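Local coordinates for protein glycosyl hydrolase, family 8 (Clostridium perfringens, PDB 3REN) that is an alpha-amylase with an (alpha/alpha)6-barrel fold, and so probably hydrolyses alpha-glucan chains such as starch, at residues M69-D82 against K121-Y135. Numbering follows the deposited sequence.
Sequences MLYSVNANNKELFD and KALLLANNRWNSFYY. With EDO (1,2-ethanediol), chain F.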
HETATM    1  N   MSE A  69      -7.515   1.028  -8.024  1.00  9.86           N
HETATM    2  CA  MSE A  69      -7.426   2.295  -8.755  1.00 10.34           C
HETATM    3  C   MSE A  69      -6.014   2.639  -9.196  1.00 10.65           C
HETATM    4  O   MSE A  69      -5.824   3.078 -10.328  1.00 10.44           O
HETATM    5  CB  MSE A  69      -7.996   3.445  -7.922  1.00  9.53           C
HETATM    6  CG  MSE A  69      -9.565   3.359  -7.790  1.00 10.96           C
HETATM    7 SE   MSE A  69     -10.260   4.582  -6.368  1.00 13.12          SE
HETATM    8  CE  MSE A  69      -9.919   6.284  -7.209  1.00 13.62           C
ATOM      9  N   LEU A  70      -5.020   2.454  -8.314  1.00  9.88           N
ATOM     10  CA  LEU A  70      -3.640   2.686  -8.754  1.00 10.84           C
ATOM     11  C   LEU A  70      -3.211   1.772  -9.907  1.00 11.31           C
ATOM     12  O   LEU A  70      -2.562   2.226 -10.891  1.00 10.27           O
ATOM     13  CB  LEU A  70      -2.654   2.547  -7.608  1.00 10.98           C
ATOM     14  CG  LEU A  70      -2.694   3.662  -6.570  1.00 12.57           C
ATOM     15  CD1 LEU A  70      -1.774   3.260  -5.391  1.00 14.98           C
ATOM     16  CD2 LEU A  70      -2.137   4.926  -7.242  1.00 15.38           C
ATOM     17  N   TYR A  71      -3.544   0.487  -9.765  1.00 10.87           N
ATOM     18  CA  TYR A  71      -3.306  -0.471 -10.824  1.00 11.57           C
ATOM     19  C   TYR A  71      -3.975  -0.044 -12.136  1.00 11.73           C
ATOM     20  O   TYR A  71      -3.364  -0.132 -13.206  1.00 11.18           O
ATOM     21  CB  TYR A  71      -3.867  -1.840 -10.424  1.00 11.15           C
ATOM     22  CG  TYR A  71      -3.816  -2.856 -11.543  1.00 12.82           C
ATOM     23  CD1 TYR A  71      -2.627  -3.510 -11.850  1.00 12.54           C
ATOM     24  CD2 TYR A  71      -4.930  -3.118 -12.306  1.00 10.88           C
ATOM     25  CE1 TYR A  71      -2.566  -4.434 -12.891  1.00 14.91           C
ATOM     26  CE2 TYR A  71      -4.894  -4.035 -13.345  1.00 13.51           C
ATOM     27  CZ  TYR A  71      -3.707  -4.684 -13.634  1.00 15.94           C
ATOM     28  OH  TYR A  71      -3.652  -5.630 -14.632  1.00 17.03           O
ATOM     29  N   SER A  72      -5.248   0.347 -12.061  1.00 11.74           N
ATOM     30  CA  SER A  72      -6.014   0.780 -13.269  1.00 12.90           C
ATOM     31  C   SER A  72      -5.383   1.949 -14.009  1.00 12.57           C
ATOM     32  O   SER A  72      -5.304   1.918 -15.229  1.00 13.23           O
ATOM     33  CB  SER A  72      -7.434   1.175 -12.896  1.00 12.02           C
ATOM     34  OG  SER A  72      -8.090   0.054 -12.373  1.00 16.14           O
ATOM     35  N   VAL A  73      -4.938   2.979 -13.316  1.00 12.36           N
ATOM     36  CA  VAL A  73      -4.296   4.107 -13.952  1.00 13.79           C
ATOM     37  C   VAL A  73      -2.954   3.727 -14.566  1.00 14.63           C
ATOM     38  O   VAL A  73      -2.647   4.119 -15.626  1.00 15.14           O
ATOM     39  CB  VAL A  73      -4.277   5.424 -13.113  1.00 13.99           C
ATOM     40  CG1 VAL A  73      -3.500   5.282 -11.903  1.00 12.56           C
ATOM     41  CG2 VAL A  73      -3.870   6.601 -13.955  1.00 13.44           C
ATOM     42  N   ASN A  74      -2.203   2.907 -13.872  1.00 15.36           N
ATOM     43  CA  ASN A  74      -0.963   2.361 -14.432  1.00 15.90           C
ATOM     44  C   ASN A  74      -1.242   1.510 -15.661  1.00 16.12           C
ATOM     45  O   ASN A  74      -0.428   1.470 -16.586  1.00 16.70           O
ATOM     46  CB  ASN A  74      -0.233   1.506 -13.386  1.00 15.72           C
ATOM     47  CG  ASN A  74       0.328   2.339 -12.265  1.00 19.35           C
ATOM     48  OD1 ASN A  74       0.419   3.549 -12.399  1.00 17.71           O
ATOM     49  ND2 ASN A  74       0.703   1.706 -11.152  1.00 19.63           N
ATOM     50  N   ALA A  75      -2.375   0.813 -15.661  1.00 15.68           N
ATOM     51  CA  ALA A  75      -2.708  -0.038 -16.798  1.00 16.27           C
ATOM     52  C   ALA A  75      -3.361   0.749 -17.926  1.00 15.87           C
ATOM     53  O   ALA A  75      -3.655   0.167 -18.966  1.00 15.95           O
ATOM     54  CB  ALA A  75      -3.600  -1.223 -16.380  1.00 15.71           C
ATOM     55  N   ASN A  76      -3.573   2.061 -17.736  1.00 15.77           N
ATOM     56  CA  ASN A  76      -4.302   2.886 -18.695  1.00 16.74           C
ATOM     57  C   ASN A  76      -5.658   2.260 -19.003  1.00 16.62           C
ATOM     58  O   ASN A  76      -6.038   2.083 -20.160  1.00 17.25           O
ATOM     59  CB  ASN A  76      -3.484   3.121 -20.000  1.00 16.37           C
ATOM     60  CG  ASN A  76      -3.954   4.359 -20.779  1.00 19.38           C
ATOM     61  OD1 ASN A  76      -4.972   4.969 -20.449  1.00 20.56           O
ATOM     62  ND2 ASN A  76      -3.204   4.731 -21.813  1.00 18.83           N
ATOM     63  N   ASN A  77      -6.369   1.884 -17.954  1.00 16.29           N
ATOM     64  CA  ASN A  77      -7.675   1.272 -18.086  1.00 15.58           C
ATOM     65  C   ASN A  77      -8.748   2.127 -17.382  1.00 15.65           C
ATOM     66  O   ASN A  77      -9.072   1.939 -16.190  1.00 13.85           O
ATOM     67  CB  ASN A  77      -7.654  -0.175 -17.572  1.00 15.79           C
ATOM     68  CG  ASN A  77      -8.936  -0.934 -17.902  1.00 16.78           C
ATOM     69  OD1 ASN A  77     -10.008  -0.350 -18.095  1.00 17.68           O
ATOM     70  ND2 ASN A  77      -8.829  -2.243 -17.968  1.00 15.94           N
ATOM     71  N   LYS A  78      -9.297   3.064 -18.150  1.00 16.03           N
ATOM     72  CA  LYS A  78     -10.143   4.112 -17.624  1.00 16.16           C
ATOM     73  C   LYS A  78     -11.445   3.507 -17.156  1.00 16.46           C
ATOM     74  O   LYS A  78     -11.946   3.823 -16.084  1.00 14.62           O
ATOM     75  CB  LYS A  78     -10.363   5.240 -18.666  1.00 15.95           C
ATOM     76  CG  LYS A  78     -10.981   6.488 -18.007  1.00 17.92           C
ATOM     77  CD  LYS A  78     -11.353   7.627 -18.967  1.00 19.80           C
ATOM     78  CE  LYS A  78     -11.843   8.849 -18.160  1.00 18.63           C
ATOM     79  NZ  LYS A  78     -13.201   8.592 -17.513  1.00 18.33           N
ATOM     80  N   GLU A  79     -11.981   2.589 -17.943  1.00 17.48           N
ATOM     81  CA  GLU A  79     -13.180   1.842 -17.520  1.00 18.32           C
ATOM     82  C   GLU A  79     -13.099   1.128 -16.148  1.00 17.87           C
ATOM     83  O   GLU A  79     -14.013   1.224 -15.341  1.00 17.86           O
ATOM     84  CB  GLU A  79     -13.532   0.821 -18.582  1.00 19.08           C
ATOM     85  CG  GLU A  79     -14.912   0.289 -18.472  1.00 25.99           C
ATOM     86  CD  GLU A  79     -15.305  -0.537 -19.699  1.00 35.45           C
ATOM     87  OE1 GLU A  79     -15.549  -1.760 -19.517  1.00 37.01           O
ATOM     88  OE2 GLU A  79     -15.350   0.039 -20.827  1.00 35.57           O
ATOM     89  N   LEU A  80     -12.016   0.392 -15.918  1.00 16.55           N
ATOM     90  CA  LEU A  80     -11.831  -0.302 -14.688  1.00 15.89           C
ATOM     91  C   LEU A  80     -11.619   0.713 -13.573  1.00 14.94           C
ATOM     92  O   LEU A  80     -12.140   0.530 -12.461  1.00 14.01           O
ATOM     93  CB  LEU A  80     -10.646  -1.269 -14.824  1.00 15.28           C
ATOM     94  CG  LEU A  80     -10.098  -2.025 -13.625  1.00 17.03           C
ATOM     95  CD1 LEU A  80     -11.172  -2.953 -13.074  1.00 12.29           C
ATOM     96  CD2 LEU A  80      -8.833  -2.792 -14.043  1.00 14.88           C
ATOM     97  N   PHE A  81     -10.864   1.779 -13.870  1.00 14.45           N
ATOM     98  CA  PHE A  81     -10.637   2.820 -12.889  1.00 14.64           C
ATOM     99  C   PHE A  81     -11.961   3.369 -12.384  1.00 14.68           C
ATOM    100  O   PHE A  81     -12.215   3.392 -11.148  1.00 14.61           O
ATOM    101  CB  PHE A  81      -9.741   3.946 -13.432  1.00 13.85           C
ATOM    102  CG  PHE A  81      -9.400   5.005 -12.396  1.00 15.75           C
ATOM    103  CD1 PHE A  81      -8.151   5.002 -11.752  1.00 15.59           C
ATOM    104  CD2 PHE A  81     -10.317   6.025 -12.075  1.00 14.98           C
ATOM    105  CE1 PHE A  81      -7.819   5.972 -10.781  1.00 13.49           C
ATOM    106  CE2 PHE A  81      -9.996   7.005 -11.090  1.00 11.90           C
ATOM    107  CZ  PHE A  81      -8.749   6.977 -10.449  1.00 14.00           C
ATOM    108  N   ASP A  82     -12.824   3.756 -13.328  1.00 14.25           N
ATOM    109  CA  ASP A  82     -14.127   4.340 -13.001  1.00 14.41           C
ATOM    110  C   ASP A  82     -15.020   3.403 -12.242  1.00 14.63           C
ATOM    111  O   ASP A  82     -15.825   3.842 -11.391  1.00 14.19           O
ATOM    112  CB  ASP A  82     -14.832   4.872 -14.264  1.00 14.96           C
ATOM    113  CG  ASP A  82     -14.205   6.206 -14.761  1.00 16.47           C
ATOM    114  OD1 ASP A  82     -13.595   6.958 -13.970  1.00 20.05           O
ATOM    115  OD2 ASP A  82     -14.284   6.504 -15.959  1.00 18.78           O
ATOM    116  N   LYS A 121      -3.867  10.057  -4.498  1.00 12.09           N
ATOM    117  CA  LYS A 121      -2.788   9.812  -5.447  1.00 11.68           C
ATOM    118  C   LYS A 121      -3.333   9.200  -6.736  1.00 11.42           C
ATOM    119  O   LYS A 121      -3.014   9.683  -7.816  1.00 13.48           O
ATOM    120  CB  LYS A 121      -1.728   8.871  -4.849  1.00 13.43           C
ATOM    121  CG  LYS A 121      -0.501   8.649  -5.769  1.00 14.54           C
ATOM    122  CD  LYS A 121       0.415   7.556  -5.155  1.00 23.03           C
ATOM    123  CE  LYS A 121       1.818   7.619  -5.769  1.00 29.30           C
ATOM    124  NZ  LYS A 121       2.730   6.432  -5.427  1.00 33.44           N
ATOM    125  N   ALA A 122      -4.178   8.171  -6.639  1.00 10.69           N
ATOM    126  CA  ALA A 122      -4.792   7.554  -7.830  1.00 10.40           C
ATOM    127  C   ALA A 122      -5.607   8.564  -8.642  1.00 10.53           C
ATOM    128  O   ALA A 122      -5.562   8.571  -9.876  1.00 11.35           O
ATOM    129  CB  ALA A 122      -5.681   6.393  -7.429  1.00  9.45           C
ATOM    130  N   LEU A 123      -6.338   9.418  -7.947  1.00 10.71           N
ATOM    131  CA  LEU A 123      -7.138  10.481  -8.593  1.00 11.61           C
ATOM    132  C   LEU A 123      -6.283  11.540  -9.297  1.00 12.44           C
ATOM    133  O   LEU A 123      -6.580  11.932 -10.438  1.00 13.17           O
ATOM    134  CB  LEU A 123      -8.104  11.112  -7.594  1.00 10.81           C
ATOM    135  CG  LEU A 123      -9.299  10.236  -7.201  1.00 12.80           C
ATOM    136  CD1 LEU A 123      -9.979  10.835  -5.981  1.00 14.16           C
ATOM    137  CD2 LEU A 123     -10.294  10.105  -8.369  1.00 14.55           C
ATOM    138  N   LEU A 124      -5.222  12.010  -8.642  1.00 13.36           N
ATOM    139  CA  LEU A 124      -4.325  12.984  -9.266  1.00 13.90           C
ATOM    140  C   LEU A 124      -3.572  12.366 -10.447  1.00 15.33           C
ATOM    141  O   LEU A 124      -3.443  12.994 -11.495  1.00 16.01           O
ATOM    142  CB  LEU A 124      -3.381  13.618  -8.250  1.00 13.20           C
ATOM    143  CG  LEU A 124      -4.099  14.427  -7.158  1.00 15.20           C
ATOM    144  CD1 LEU A 124      -3.110  14.983  -6.092  1.00 17.37           C
ATOM    145  CD2 LEU A 124      -4.935  15.555  -7.792  1.00 14.52           C
ATOM    146  N   LEU A 125      -3.081  11.137 -10.297  1.00 16.09           N
ATOM    147  CA  LEU A 125      -2.534  10.420 -11.456  1.00 16.97           C
ATOM    148  C   LEU A 125      -3.558  10.291 -12.600  1.00 16.36           C
ATOM    149  O   LEU A 125      -3.215  10.442 -13.763  1.00 17.00           O
ATOM    150  CB  LEU A 125      -2.007   9.013 -11.041  1.00 17.48           C
ATOM    151  CG  LEU A 125      -0.835   9.031 -10.038  1.00 18.37           C
ATOM    152  CD1 LEU A 125      -0.412   7.637  -9.647  1.00 19.53           C
ATOM    153  CD2 LEU A 125       0.393   9.900 -10.524  1.00 21.93           C
ATOM    154  N   ALA A 126      -4.803  10.007 -12.264  1.00 16.42           N
ATOM    155  CA  ALA A 126      -5.836   9.816 -13.271  1.00 17.03           C
ATOM    156  C   ALA A 126      -6.088  11.118 -14.040  1.00 18.05           C
ATOM    157  O   ALA A 126      -6.227  11.122 -15.278  1.00 16.42           O
ATOM    158  CB  ALA A 126      -7.122   9.306 -12.629  1.00 16.59           C
ATOM    159  N   ASN A 127      -6.113  12.227 -13.302  1.00 18.53           N
ATOM    160  CA  ASN A 127      -6.264  13.543 -13.930  1.00 20.07           C
ATOM    161  C   ASN A 127      -5.112  13.812 -14.900  1.00 21.04           C
ATOM    162  O   ASN A 127      -5.347  14.293 -15.992  1.00 21.15           O
ATOM    163  CB  ASN A 127      -6.318  14.656 -12.888  1.00 19.58           C
ATOM    164  CG  ASN A 127      -6.176  16.039 -13.513  1.00 20.98           C
ATOM    165  OD1 ASN A 127      -7.183  16.417 -14.292  1.00 21.52           O
ATOM    166  ND2 ASN A 127      -5.172  16.762 -13.293  1.00 18.11           N
ATOM    167  N   ASN A 128      -3.881  13.509 -14.490  1.00 21.85           N
ATOM    168  CA  ASN A 128      -2.704  13.739 -15.356  1.00 23.80           C
ATOM    169  C   ASN A 128      -2.721  12.885 -16.621  1.00 24.15           C
ATOM    170  O   ASN A 128      -2.436  13.366 -17.733  1.00 25.55           O
ATOM    171  CB  ASN A 128      -1.410  13.521 -14.592  1.00 23.33           C
ATOM    172  CG  ASN A 128      -1.224  14.544 -13.481  1.00 27.46           C
ATOM    173  OD1 ASN A 128      -1.950  15.541 -13.417  1.00 28.80           O
ATOM    174  ND2 ASN A 128      -0.276  14.291 -12.582  1.00 28.26           N
ATOM    175  N   ARG A 129      -3.102  11.628 -16.441  1.00 23.31           N
ATOM    176  CA  ARG A 129      -3.158  10.653 -17.507  1.00 23.44           C
ATOM    177  C   ARG A 129      -4.292  10.889 -18.516  1.00 23.50           C
ATOM    178  O   ARG A 129      -4.057  10.882 -19.724  1.00 22.38           O
ATOM    179  CB  ARG A 129      -3.244   9.267 -16.857  1.00 23.80           C
ATOM    180  CG  ARG A 129      -3.962   8.194 -17.596  1.00 25.10           C
ATOM    181  CD  ARG A 129      -3.078   7.343 -18.408  1.00 22.05           C
ATOM    182  NE  ARG A 129      -2.255   6.383 -17.650  1.00 20.72           N
ATOM    183  CZ  ARG A 129      -1.193   5.819 -18.221  1.00 22.09           C
ATOM    184  NH1 ARG A 129      -0.912   6.145 -19.480  1.00 18.28           N
ATOM    185  NH2 ARG A 129      -0.420   4.955 -17.587  1.00 22.92           N
ATOM    186  N   TRP A 130      -5.518  11.067 -18.020  1.00 22.70           N
ATOM    187  CA  TRP A 130      -6.678  11.176 -18.885  1.00 22.64           C
ATOM    188  C   TRP A 130      -7.206  12.617 -19.066  1.00 23.31           C
ATOM    189  O   TRP A 130      -8.194  12.812 -19.726  1.00 23.39           O
ATOM    190  CB  TRP A 130      -7.790  10.210 -18.457  1.00 21.61           C
ATOM    191  CG  TRP A 130      -7.365   8.758 -18.459  1.00 21.68           C
ATOM    192  CD1 TRP A 130      -6.847   8.055 -19.528  1.00 20.62           C
ATOM    193  CD2 TRP A 130      -7.440   7.826 -17.368  1.00 20.44           C
ATOM    194  NE1 TRP A 130      -6.605   6.747 -19.160  1.00 22.74           N
ATOM    195  CE2 TRP A 130      -6.943   6.576 -17.846  1.00 21.43           C
ATOM    196  CE3 TRP A 130      -7.883   7.911 -16.042  1.00 17.86           C
ATOM    197  CZ2 TRP A 130      -6.854   5.438 -17.036  1.00 19.98           C
ATOM    198  CZ3 TRP A 130      -7.804   6.763 -15.234  1.00 20.60           C
ATOM    199  CH2 TRP A 130      -7.294   5.541 -15.743  1.00 20.81           C
ATOM    200  N   ASN A 131      -6.541  13.618 -18.507  1.00 25.25           N
ATOM    201  CA  ASN A 131      -6.999  15.019 -18.664  1.00 27.53           C
ATOM    202  C   ASN A 131      -8.447  15.193 -18.237  1.00 27.50           C
ATOM    203  O   ASN A 131      -9.264  15.685 -19.015  1.00 28.83           O
ATOM    204  CB  ASN A 131      -6.842  15.490 -20.138  1.00 28.75           C
ATOM    205  CG  ASN A 131      -7.019  17.001 -20.290  1.00 33.44           C
ATOM    206  OD1 ASN A 131      -6.955  17.739 -19.301  1.00 39.26           O
ATOM    207  ND2 ASN A 131      -7.239  17.470 -21.528  1.00 36.88           N
ATOM    208  N   SER A 132      -8.771  14.765 -17.013  1.00 26.76           N
ATOM    209  CA  SER A 132     -10.128  14.797 -16.503  1.00 26.05           C
ATOM    210  C   SER A 132     -10.165  15.530 -15.176  1.00 24.59           C
ATOM    211  O   SER A 132      -9.883  14.923 -14.139  1.00 23.42           O
ATOM    212  CB  SER A 132     -10.664  13.389 -16.271  1.00 26.83           C
ATOM    213  OG  SER A 132     -11.173  12.847 -17.471  1.00 32.57           O
ATOM    214  N   PHE A 133     -10.547  16.815 -15.209  1.00 21.72           N
ATOM    215  CA  PHE A 133     -10.547  17.647 -14.020  1.00 20.20           C
ATOM    216  C   PHE A 133     -11.376  17.035 -12.876  1.00 19.28           C
ATOM    217  O   PHE A 133     -11.113  17.346 -11.716  1.00 18.76           O
ATOM    218  CB  PHE A 133     -11.154  19.010 -14.332  1.00 20.19           C
ATOM    219  CG  PHE A 133     -12.645  18.961 -14.469  1.00 20.61           C
ATOM    220  CD1 PHE A 133     -13.469  19.173 -13.360  1.00 20.77           C
ATOM    221  CD2 PHE A 133     -13.233  18.636 -15.693  1.00 20.92           C
ATOM    222  CE1 PHE A 133     -14.859  19.070 -13.476  1.00 20.16           C
ATOM    223  CE2 PHE A 133     -14.635  18.531 -15.830  1.00 20.01           C
ATOM    224  CZ  PHE A 133     -15.443  18.754 -14.718  1.00 22.78           C
ATOM    225  N   TYR A 134     -12.408  16.237 -13.207  1.00 17.59           N
ATOM    226  CA  TYR A 134     -13.330  15.697 -12.208  1.00 16.91           C
ATOM    227  C   TYR A 134     -12.575  14.910 -11.108  1.00 16.85           C
ATOM    228  O   TYR A 134     -12.802  15.145  -9.914  1.00 14.63           O
ATOM    229  CB  TYR A 134     -14.428  14.813 -12.834  1.00 16.87           C
ATOM    230  CG  TYR A 134     -15.439  14.413 -11.804  1.00 18.80           C
ATOM    231  CD1 TYR A 134     -16.563  15.211 -11.551  1.00 20.25           C
ATOM    232  CD2 TYR A 134     -15.239  13.276 -11.011  1.00 17.63           C
ATOM    233  CE1 TYR A 134     -17.473  14.858 -10.563  1.00 18.67           C
ATOM    234  CE2 TYR A 134     -16.123  12.931 -10.010  1.00 19.78           C
ATOM    235  CZ  TYR A 134     -17.234  13.706  -9.790  1.00 20.22           C
ATOM    236  OH  TYR A 134     -18.116  13.338  -8.802  1.00 18.73           O
ATOM    237  N   TYR A 135     -11.691  13.996 -11.538  1.00 16.55           N
ATOM    238  CA  TYR A 135     -10.795  13.282 -10.635  1.00 16.38           C
ATOM    239  C   TYR A 135     -10.019  14.220  -9.695  1.00 16.66           C
ATOM    240  O   TYR A 135      -9.925  13.961  -8.487  1.00 15.58           O
ATOM    241  CB  TYR A 135      -9.793  12.459 -11.446  1.00 17.60           C
ATOM    242  CG  TYR A 135     -10.405  11.407 -12.360  1.00 16.19           C
ATOM    243  CD1 TYR A 135     -11.388  10.550 -11.895  1.00 16.84           C
ATOM    244  CD2 TYR A 135      -9.964  11.254 -13.690  1.00 18.86           C
ATOM    245  CE1 TYR A 135     -11.940   9.586 -12.714  1.00 18.67           C
ATOM    246  CE2 TYR A 135     -10.515  10.262 -14.534  1.00 18.59           C
ATOM    247  CZ  TYR A 135     -11.500   9.442 -14.039  1.00 19.15           C
ATOM    248  OH  TYR A 135     -12.080   8.452 -14.831  1.00 22.14           O
TER
HETATM  249  C1  EDO F 373      -6.133  -4.624 -16.684  1.00 37.66           C
HETATM  250  O1  EDO F 373      -6.197  -3.687 -17.782  1.00 34.15           O
HETATM  251  C2  EDO F 373      -7.114  -5.807 -16.782  1.00 35.59           C
HETATM  252  O2  EDO F 373      -6.721  -6.748 -17.797  1.00 35.96           O
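With chi1 near trans (-176°), the Phe81 ring swings toward helix 121-130 and sits as a knob among Ala122, Ala126, Trp130 and Tyr135. Trp130 turns its indole back to meet it, with CG on the side of its own backbone N. The edge of Trp130 points at the face of Phe81 in an offset edge-to-face pair, with centroids 5.4 Å apart. Phe81 in turn directs its own edge at the face of Tyr135. The CB of Ala126 lies over a face of Phe81, 3.6 Å from its CZ. Leu123 CD2 sits at the ring's edge.

Trp130 is clamped on both faces. CG of Lys78 stands over one, 3.9 Å from the centroid of the six-membered ring, a CH-pi contact. Val73 CG2 covers the opposite face. The bond from Trp130 NE1 to Asn76 OD1, 2.7 Å long and nearly along the C=O axis, helps to hold the indole's rotation. Beyond the indole, Lys78 NZ forms a salt bridge with Asp82 OD2.

Arg129 folds over the end of helix 62-74. Its NE and NH2 each give a weak bond to Val73 O, and the Asn76 amide stacks on its guanidinium. Val73 is a knob among Leu125, Ala126, Arg129 and Trp130. Further back, Leu70 CD2 meets Ala122 CB at 3.8 Å. The small Ala122, and Ala126 beside Val73, let the helices approach closely; the CA atoms of Leu70 and Ala122 are 5.1 Å apart.

Helices 69-74 and 121-130 run almost parallel, with axes 9.1 Å apart at an angle of 17°. Asn76 closes the first in a Schellman motif. Asn77 is the N-cap of helix 78-89; its OD1 accepts from Leu80 N. Two helical hairpins thus pack side by side at their turns, joined by an aromatic cluster, as expected of the (alpha/alpha)6 barrel of glycoside hydrolase family 8.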